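Local coordinates for protein glutamate--cysteine ligase GshA (Methylobacillus flagellatus KT, PDB 3K1T) that probably acts as a ligase that joins glutamate to cysteine to give gamma-glutamylcysteine, at residues 48-51 / 56-59; 213-218 / 406-411; 333-338 / 342-347. One frame throughout, in Å; residues are numbered along the deposited sequence. Where two conformers were deposited one is given.

Contact 1: 48-51 / 56-59; sequences VDLR and KLAP
Arg-51 and Ala-58 form a hydrogen-bonded pair of an antiparallel beta hairpin, Arg-51 N giving its hydrogen to Ala-58 O (3.0 Å) and Ala-58 N to Arg-51 O (3.2 Å), with strands 48-51 and 57-59 running at 152° to each other. The neighbouring pair, Leu-50 with Pro-59, is of the non-hydrogen-bonded kind, and its CA atoms come within 4.3 Å. Proline suits this position because a residue here needs no N-H for its partner strand. A CA-H...O contact supports the pairing instead, Pro-59 CA lying 3.4 Å from Asp-49 O.

On the face that carries Leu-50 and Pro-59, the proline ring is held by two branched aliphatic side chains. Val-48 lies alongside it, pointing the same way, and touches Pro-59 CB with CG1 (3.7 Å); this branch stands anti to the valine's backbone N (chi1 173°). Leu-50 comes across at a slant, its CD2 3.8 Å from the same Pro-59 CB. One ring carbon therefore meets a methyl group from each of two residues. Leu-57 brings CD1 to within 3.6 Å of Arg-51 O, against the backbone of the first strand.

The other face carries the short Ala-58 and the long Arg-51, whose guanidinium bonds to backbone carbonyls, among them that of Val-331, and forms a salt bridge with Glu-343. Asp-49 OD1 forms a salt bridge with Arg-359. Lys-56 NZ bonds to the Trp-231 carbonyl, makes a cation-pi contact with that residue and a salt bridge with Glu-329.

Strand 340-349 pairs with strand 45-52 and hydrogen-bonds to Val-48 and Leu-50, while helix 398-421 lies over the apolar face, with Tyr-405 against Leu-50 and Leu-57 and Ala-412 against Val-48.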
loop_
_atom_site.group_PDB
_atom_site.type_symbol
_atom_site.label_atom_id
_atom_site.label_comp_id
_atom_site.label_asym_id
_atom_site.label_seq_id
_atom_site.Cartn_x
_atom_site.Cartn_y
_atom_site.Cartn_z
ATOM N N VAL A 48 -17.928 2.678 1.214
ATOM C CA VAL A 48 -19.109 2.199 0.526
ATOM C C VAL A 48 -19.804 1.151 1.390
ATOM O O VAL A 48 -19.155 0.189 1.830
ATOM C CB VAL A 48 -18.760 1.598 -0.875
ATOM C CG1 VAL A 48 -19.995 0.941 -1.519
ATOM C CG2 VAL A 48 -18.182 2.680 -1.797
ATOM N N ASP A 49 -21.089 1.379 1.651
ATOM C CA ASP A 49 -21.963 0.448 2.359
ATOM C C ASP A 49 -22.510 -0.566 1.354
ATOM O O ASP A 49 -23.069 -0.164 0.317
ATOM C CB ASP A 49 -23.187 1.147 2.947
ATOM C CG ASP A 49 -22.864 2.135 4.079
ATOM O OD1 ASP A 49 -21.683 2.359 4.397
ATOM O OD2 ASP A 49 -23.836 2.690 4.672
ATOM N N LEU A 50 -22.378 -1.863 1.677
ATOM C CA LEU A 50 -22.958 -2.920 0.875
ATOM C C LEU A 50 -24.045 -3.668 1.650
ATOM O O LEU A 50 -24.057 -3.654 2.881
ATOM C CB LEU A 50 -21.889 -3.941 0.484
ATOM C CG LEU A 50 -20.613 -3.451 -0.220
ATOM C CD1 LEU A 50 -19.646 -4.669 -0.408
ATOM C CD2 LEU A 50 -20.955 -2.747 -1.552
ATOM N N ARG A 51 -24.919 -4.339 0.903
ATOM C CA ARG A 51 -25.822 -5.345 1.444
ATOM C C ARG A 51 -25.715 -6.650 0.662
ATOM O O ARG A 51 -25.765 -6.667 -0.573
ATOM C CB ARG A 51 -27.262 -4.865 1.528
ATOM C CG ARG A 51 -27.458 -3.850 2.653
ATOM C CD ARG A 51 -28.934 -3.567 2.865
ATOM N NE ARG A 51 -29.151 -2.972 4.167
ATOM C CZ ARG A 51 -30.340 -2.755 4.704
ATOM N NH1 ARG A 51 -31.431 -3.040 4.022
ATOM N NH2 ARG A 51 -30.424 -2.228 5.936
ATOM N N LYS A 56 -28.305 -11.256 -4.169
ATOM C CA LYS A 56 -27.841 -9.977 -4.685
ATOM C C LYS A 56 -26.727 -9.462 -3.775
ATOM O O LYS A 56 -26.762 -9.694 -2.574
ATOM C CB LYS A 56 -29.040 -8.961 -4.598
ATOM C CG LYS A 56 -28.853 -7.772 -5.342
ATOM C CD LYS A 56 -30.117 -7.029 -5.597
ATOM C CE LYS A 56 -29.818 -5.836 -6.446
ATOM N NZ LYS A 56 -30.747 -5.790 -7.614
ATOM N N LEU A 57 -25.760 -8.728 -4.332
ATOM C CA LEU A 57 -24.723 -8.051 -3.562
ATOM C C LEU A 57 -24.540 -6.646 -4.163
ATOM O O LEU A 57 -24.035 -6.518 -5.259
ATOM C CB LEU A 57 -23.401 -8.833 -3.575
ATOM C CG LEU A 57 -22.239 -8.168 -2.835
ATOM C CD1 LEU A 57 -22.504 -7.997 -1.307
ATOM C CD2 LEU A 57 -20.930 -8.971 -3.128
ATOM N N ALA A 58 -25.001 -5.619 -3.456
ATOM C CA ALA A 58 -25.140 -4.292 -4.047
ATOM C C ALA A 58 -24.711 -3.190 -3.093
ATOM O O ALA A 58 -24.868 -3.298 -1.869
ATOM C CB ALA A 58 -26.628 -4.045 -4.568
ATOM N N PRO A 59 -24.129 -2.130 -3.652
ATOM C CA PRO A 59 -23.861 -0.960 -2.840
ATOM C C PRO A 59 -25.117 -0.138 -2.599
ATOM O O PRO A 59 -25.957 0.017 -3.513
ATOM C CB PRO A 59 -22.836 -0.182 -3.682
ATOM C CG PRO A 59 -23.245 -0.491 -5.101
ATOM C CD PRO A 59 -23.785 -1.915 -5.078
#

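Contact 2: 213-218 / 406-411; sequences TAYDRV and GVVARL
The ring of Tyr-215 spans from helix 210-226 to Leu-411 and Val-408 of helix 398-421; the axes of the two short segments come no closer than 11.4 Å, with their N-to-C directions at 124°. From CB the chain leaves with CG anti to the backbone N (chi1 -174°), which carries the ring out from its own helix. CD1 is the first ring atom to approach the other segment, lying 4.0 Å from Leu-411 O. CE1 follows at 3.9 Å from Leu-411 CB, so the leucine meets the tyrosine at an edge of the ring, near its plane, rather than over a face. At the end, OH passes Val-408 CG1 at 3.8 Å and gives its hydrogen to the backbone carbonyl of Leu-233.

One turn on, Val-218 directs its first bond at the other helix. Its CG1 lies 3.7 Å from Leu-411 CD2, the two side chains crossing at a slant, so Leu-411 is touched by both Tyr-215 and Val-218. The tyrosine's length suits it to the span; the valine offers a compact methyl to Leu-411, whose own length covers the rest.

No hydrogen bond joins the two segments. Their cohesion therefore rests on burying apolar surface and fitting shapes, and the polar side-chain atom at this interface, the tyrosine hydroxyl, is satisfied by a backbone carbonyl instead of by the facing helix.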
loop_
_atom_site.group_PDB
_atom_site.type_symbol
_atom_site.label_atom_id
_atom_site.label_comp_id
_atom_site.label_asym_id
_atom_site.label_seq_id
_atom_site.Cartn_x
_atom_site.Cartn_y
_atom_site.Cartn_z
ATOM N N THR A 213 -27.329 6.735 -11.940
ATOM C CA THR A 213 -27.060 6.627 -13.368
ATOM C C THR A 213 -25.585 6.287 -13.623
ATOM O O THR A 213 -25.251 5.485 -14.492
ATOM C CB THR A 213 -27.429 7.953 -14.097
ATOM O OG1 THR A 213 -28.801 8.279 -13.833
ATOM C CG2 THR A 213 -27.217 7.832 -15.598
ATOM N N ALA A 214 -24.689 6.911 -12.860
ATOM C CA ALA A 214 -23.261 6.676 -13.049
ATOM C C ALA A 214 -22.917 5.213 -12.687
ATOM O O ALA A 214 -22.181 4.559 -13.408
ATOM C CB ALA A 214 -22.383 7.681 -12.219
ATOM N N TYR A 215 -23.504 4.694 -11.611
ATOM C CA TYR A 215 -23.292 3.302 -11.229
ATOM C C TYR A 215 -23.900 2.339 -12.283
ATOM O O TYR A 215 -23.257 1.377 -12.669
ATOM C CB TYR A 215 -23.805 3.028 -9.815
ATOM C CG TYR A 215 -23.477 1.627 -9.340
ATOM C CD1 TYR A 215 -22.156 1.244 -9.115
ATOM C CD2 TYR A 215 -24.474 0.691 -9.131
ATOM C CE1 TYR A 215 -21.838 -0.043 -8.692
ATOM C CE2 TYR A 215 -24.174 -0.611 -8.708
ATOM C CZ TYR A 215 -22.851 -0.967 -8.476
ATOM O OH TYR A 215 -22.545 -2.254 -8.079
ATOM N N ASP A 216 -25.087 2.651 -12.821
ATOM C CA ASP A 216 -25.615 1.902 -13.952
ATOM C C ASP A 216 -24.614 1.777 -15.095
ATOM O O ASP A 216 -24.414 0.690 -15.633
ATOM C CB ASP A 216 -26.879 2.554 -14.550
ATOM C CG ASP A 216 -28.134 2.355 -13.732
ATOM O OD1 ASP A 216 -28.146 1.637 -12.715
ATOM O OD2 ASP A 216 -29.185 2.915 -14.188
ATOM N N ARG A 217 -23.998 2.887 -15.488
ATOM C CA ARG A 217 -23.028 2.893 -16.582
ATOM C C ARG A 217 -21.815 2.009 -16.264
ATOM O O ARG A 217 -21.344 1.294 -17.110
ATOM C CB ARG A 217 -22.533 4.318 -16.862
ATOM C CG ARG A 217 -23.587 5.196 -17.536
ATOM C CD ARG A 217 -23.301 6.680 -17.270
ATOM N NE ARG A 217 -22.025 7.139 -17.842
ATOM C CZ ARG A 217 -21.362 8.221 -17.414
ATOM N NH1 ARG A 217 -21.833 8.928 -16.386
ATOM N NH2 ARG A 217 -20.214 8.576 -17.993
ATOM N N VAL A 218 -21.304 2.086 -15.037
ATOM C CA VAL A 218 -20.176 1.216 -14.630
ATOM C C VAL A 218 -20.569 -0.278 -14.710
ATOM O O VAL A 218 -19.838 -1.106 -15.280
ATOM C CB VAL A 218 -19.664 1.564 -13.211
ATOM C CG1 VAL A 218 -18.746 0.430 -12.637
ATOM C CG2 VAL A 218 -18.915 2.940 -13.222
ATOM N N GLY A 406 -14.841 -6.152 -1.879
ATOM C CA GLY A 406 -13.904 -5.128 -2.362
ATOM C C GLY A 406 -14.066 -4.797 -3.838
ATOM O O GLY A 406 -13.829 -3.656 -4.256
ATOM N N VAL A 407 -14.486 -5.775 -4.640
ATOM C CA VAL A 407 -14.787 -5.521 -6.053
ATOM C C VAL A 407 -16.027 -4.582 -6.213
ATOM O O VAL A 407 -15.979 -3.549 -6.906
ATOM C CB VAL A 407 -14.987 -6.832 -6.833
ATOM C CG1 VAL A 407 -15.620 -6.551 -8.217
ATOM C CG2 VAL A 407 -13.662 -7.613 -6.968
ATOM N N VAL A 408 -17.118 -4.903 -5.523
ATOM C CA VAL A 408 -18.332 -4.112 -5.650
ATOM C C VAL A 408 -18.098 -2.715 -5.056
ATOM O O VAL A 408 -18.545 -1.711 -5.616
ATOM C CB VAL A 408 -19.538 -4.810 -5.004
ATOM C CG1 VAL A 408 -20.819 -3.939 -5.136
ATOM C CG2 VAL A 408 -19.729 -6.243 -5.670
ATOM N N ALA A 409 -17.335 -2.638 -3.976
ATOM C CA ALA A 409 -16.981 -1.312 -3.410
ATOM C C ALA A 409 -16.171 -0.452 -4.354
ATOM O O ALA A 409 -16.433 0.753 -4.481
ATOM C CB ALA A 409 -16.242 -1.456 -2.072
ATOM N N ARG A 410 -15.238 -1.063 -5.073
ATOM C CA ARG A 410 -14.473 -0.355 -6.091
ATOM C C ARG A 410 -15.310 0.047 -7.340
ATOM O O ARG A 410 -15.038 1.070 -7.951
ATOM C CB ARG A 410 -13.213 -1.128 -6.468
ATOM C CG ARG A 410 -12.112 -1.059 -5.356
ATOM C CD ARG A 410 -10.889 -1.825 -5.791
ATOM N NE ARG A 410 -11.141 -3.270 -5.810
ATOM C CZ ARG A 410 -10.461 -4.150 -6.569
ATOM N NH1 ARG A 410 -9.428 -3.783 -7.335
ATOM N NH2 ARG A 410 -10.744 -5.425 -6.501
ATOM N N LEU A 411 -16.305 -0.738 -7.717
ATOM C CA LEU A 411 -17.253 -0.316 -8.775
ATOM C C LEU A 411 -18.010 0.927 -8.342
ATOM O O LEU A 411 -18.170 1.868 -9.128
ATOM C CB LEU A 411 -18.236 -1.439 -9.134
ATOM C CG LEU A 411 -17.652 -2.728 -9.722
ATOM C CD1 LEU A 411 -18.810 -3.793 -9.864
ATOM C CD2 LEU A 411 -17.015 -2.439 -11.077
#

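Contact 3: 333-338 / 342-347; sequences TFEHLK and AEPVIY. With SO4 (sulfate ion), chain B.
Thr-333 OG1 meets the flat carbonyl group of Ala-342 in its plane, 2.8 Å from Ala-342 O, whereas the carbonyl of Glu-335 is approached above its plane: Ala-342 N lies 43° out of it, 2.9 Å from Glu-335 O. The side chain of Glu-335 crosses that of Pro-344 at about a right angle, with OE2 3.5 Å from Pro-344 CD, and its other oxygen bonds to the hydroxyl of Tyr-358. At the edge of the His-336 ring, ND1 donates to Phe-334 O (3.0 Å), which lies in the ring plane.

Strands 335-337 and 340-349 make a beta hairpin, and an ST turn leads into it, Thr-333 OG1 accepting from Glu-335 N at 3.3 Å. The threonine hydroxyl thus serves twice, as donor to one arm and as acceptor for the backbone where the other arm begins. It faces this way because OG1 stands anti to the backbone N (chi1 168°), leaving the methyl CG2 in the crowded position, 4.0 Å from Glu-343 OE2. With a valine here, the carbonyl of Ala-342 and the N-H of Glu-335 would probably both lose their shared partner, and the turn would be less firmly tied to the strand. Glu-343 OE2 is itself engaged by a salt bridge from Arg-51 and a hydrogen bond with His-361 NE2.

Further along strand 340-349, Tyr-347 OH makes a weak hydrogen bond to sulfate O2 (2.6 Å). The sulfate, probably from the crystallisation liquor, is also held by Ser-47 OG, Asn-63 ND2, Gly-67 N and Arg-359 NH2.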
loop_
_atom_site.group_PDB
_atom_site.type_symbol
_atom_site.label_atom_id
_atom_site.label_comp_id
_atom_site.label_asym_id
_atom_site.label_seq_id
_atom_site.Cartn_x
_atom_site.Cartn_y
_atom_site.Cartn_z
ATOM N N THR A 333 -30.332 -7.298 3.805
ATOM C CA THR A 333 -29.132 -7.929 4.337
ATOM C C THR A 333 -29.548 -9.097 5.232
ATOM O O THR A 333 -30.364 -8.917 6.143
ATOM C CB THR A 333 -28.205 -7.003 5.145
ATOM O OG1 THR A 333 -27.210 -7.812 5.846
ATOM C CG2 THR A 333 -28.997 -6.114 6.168
ATOM N N PHE A 334 -28.987 -10.285 4.980
ATOM C CA PHE A 334 -29.251 -11.448 5.834
ATOM C C PHE A 334 -28.044 -11.821 6.676
ATOM O O PHE A 334 -28.057 -12.843 7.348
ATOM C CB PHE A 334 -29.743 -12.647 5.015
ATOM C CG PHE A 334 -31.020 -12.368 4.301
ATOM C CD1 PHE A 334 -32.165 -12.084 5.013
ATOM C CD2 PHE A 334 -31.059 -12.284 2.936
ATOM C CE1 PHE A 334 -33.362 -11.784 4.360
ATOM C CE2 PHE A 334 -32.246 -11.992 2.276
ATOM C CZ PHE A 334 -33.401 -11.738 2.999
ATOM N N GLU A 335 -27.019 -10.974 6.706
ATOM C CA GLU A 335 -25.901 -11.239 7.608
ATOM C C GLU A 335 -26.337 -10.911 9.048
ATOM O O GLU A 335 -26.983 -9.882 9.278
ATOM C CB GLU A 335 -24.681 -10.413 7.215
ATOM C CG GLU A 335 -24.155 -10.732 5.832
ATOM C CD GLU A 335 -22.760 -10.126 5.589
ATOM O OE1 GLU A 335 -21.776 -10.651 6.154
ATOM O OE2 GLU A 335 -22.669 -9.107 4.877
ATOM N N HIS A 336 -26.018 -11.794 9.982
ATOM C CA HIS A 336 -26.322 -11.597 11.380
ATOM C C HIS A 336 -25.109 -11.948 12.244
ATOM O O HIS A 336 -24.419 -12.958 12.022
ATOM C CB HIS A 336 -27.442 -12.525 11.840
ATOM C CG HIS A 336 -28.810 -12.132 11.398
ATOM N ND1 HIS A 336 -29.237 -12.255 10.089
ATOM C CD2 HIS A 336 -29.864 -11.645 12.101
ATOM C CE1 HIS A 336 -30.507 -11.872 10.013
ATOM N NE2 HIS A 336 -30.904 -11.478 11.214
ATOM N N LEU A 337 -24.910 -11.149 13.281
ATOM C CA LEU A 337 -24.036 -11.512 14.391
ATOM C C LEU A 337 -24.953 -11.964 15.510
ATOM O O LEU A 337 -25.565 -11.157 16.212
ATOM C CB LEU A 337 -23.168 -10.317 14.829
ATOM C CG LEU A 337 -22.088 -10.638 15.877
ATOM C CD1 LEU A 337 -20.916 -11.387 15.206
ATOM C CD2 LEU A 337 -21.626 -9.290 16.577
ATOM N N LYS A 338 -25.084 -13.279 15.638
ATOM C CA LYS A 338 -26.044 -13.895 16.522
ATOM C C LYS A 338 -27.427 -13.351 16.193
ATOM O O LYS A 338 -27.853 -13.501 15.076
ATOM C CB LYS A 338 -25.637 -13.732 17.993
ATOM C CG LYS A 338 -26.347 -14.732 18.913
ATOM C CD LYS A 338 -25.714 -14.826 20.294
ATOM C CE LYS A 338 -26.545 -15.751 21.181
ATOM N NZ LYS A 338 -25.920 -15.916 22.519
ATOM N N ALA A 342 -26.363 -7.400 10.589
ATOM C CA ALA A 342 -25.094 -6.731 10.319
ATOM C C ALA A 342 -25.021 -6.382 8.842
ATOM O O ALA A 342 -25.599 -7.093 8.014
ATOM C CB ALA A 342 -23.927 -7.639 10.705
ATOM N N GLU A 343 -24.304 -5.296 8.495
ATOM C CA GLU A 343 -24.071 -4.948 7.113
ATOM C C GLU A 343 -22.722 -4.242 6.964
ATOM O O GLU A 343 -22.368 -3.416 7.797
ATOM C CB GLU A 343 -25.224 -4.123 6.510
ATOM C CG GLU A 343 -25.650 -2.859 7.284
ATOM C CD GLU A 343 -26.965 -2.324 6.778
ATOM O OE1 GLU A 343 -26.957 -1.791 5.638
ATOM O OE2 GLU A 343 -28.001 -2.462 7.487
ATOM N N PRO A 344 -21.966 -4.585 5.914
ATOM C CA PRO A 344 -20.574 -4.125 5.833
ATOM C C PRO A 344 -20.378 -2.753 5.192
ATOM O O PRO A 344 -21.158 -2.318 4.321
ATOM C CB PRO A 344 -19.901 -5.193 4.937
ATOM C CG PRO A 344 -21.036 -5.603 4.032
ATOM C CD PRO A 344 -22.235 -5.667 4.950
ATOM N N VAL A 345 -19.296 -2.114 5.636
ATOM C CA VAL A 345 -18.805 -0.829 5.129
ATOM C C VAL A 345 -17.342 -1.030 4.702
ATOM O O VAL A 345 -16.530 -1.442 5.534
ATOM C CB VAL A 345 -18.816 0.240 6.247
ATOM C CG1 VAL A 345 -18.453 1.629 5.671
ATOM C CG2 VAL A 345 -20.151 0.266 6.984
ATOM N N ILE A 346 -17.017 -0.750 3.447
ATOM C CA ILE A 346 -15.705 -0.965 2.889
ATOM C C ILE A 346 -14.999 0.395 2.736
ATOM O O ILE A 346 -15.555 1.314 2.117
ATOM C CB ILE A 346 -15.788 -1.647 1.484
ATOM C CG1 ILE A 346 -16.682 -2.909 1.490
ATOM C CG2 ILE A 346 -14.342 -1.912 0.926
ATOM C CD1 ILE A 346 -16.402 -3.853 2.502
ATOM N N TYR A 347 -13.799 0.512 3.300
ATOM C CA TYR A 347 -12.970 1.736 3.247
ATOM C C TYR A 347 -11.881 1.646 2.164
ATOM O O TYR A 347 -11.182 0.611 2.030
ATOM C CB TYR A 347 -12.316 1.986 4.622
ATOM C CG TYR A 347 -13.165 2.817 5.535
ATOM C CD1 TYR A 347 -14.503 2.463 5.798
ATOM C CD2 TYR A 347 -12.672 3.980 6.106
ATOM C CE1 TYR A 347 -15.301 3.253 6.602
ATOM C CE2 TYR A 347 -13.457 4.768 6.938
ATOM C CZ TYR A 347 -14.777 4.413 7.163
ATOM O OH TYR A 347 -15.572 5.223 7.931
HETATM S S SO4 B . -19.046 6.190 7.149
HETATM O O1 SO4 B . -19.411 5.223 8.158
HETATM O O2 SO4 B . -17.834 5.598 6.677
HETATM O O3 SO4 B . -20.017 6.261 6.081
HETATM O O4 SO4 B . -18.814 7.523 7.751
#

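Overall arrangement
Contacts 1 and 3 belong to one antiparallel sheet, centres about 10 Å apart: Val-48 O lies 2.8 Å from Ile-346 N, a probable hydrogen bond, and a salt bridge joins Arg-51 NH2 to Glu-343 OE2 (2.9 Å). Contact 2 packs against this sheet through helix 398-421. Pro-59 CD meets Val-408 CG1 at 3.6 Å and Tyr-215 OH at 3.3 Å, touching both helices. Contacts 2 and 3, centres about 19 Å apart, meet at Ala-409 CB and Ile-346 CG2 (3.6 Å). The sulfate lies about 5 Å, between nearest atoms, from the Asp-49 side chain, whose OD2 is hydrogen-bonded to a glycerol; both probably come from the crystallisation liquor but may mark a pocket.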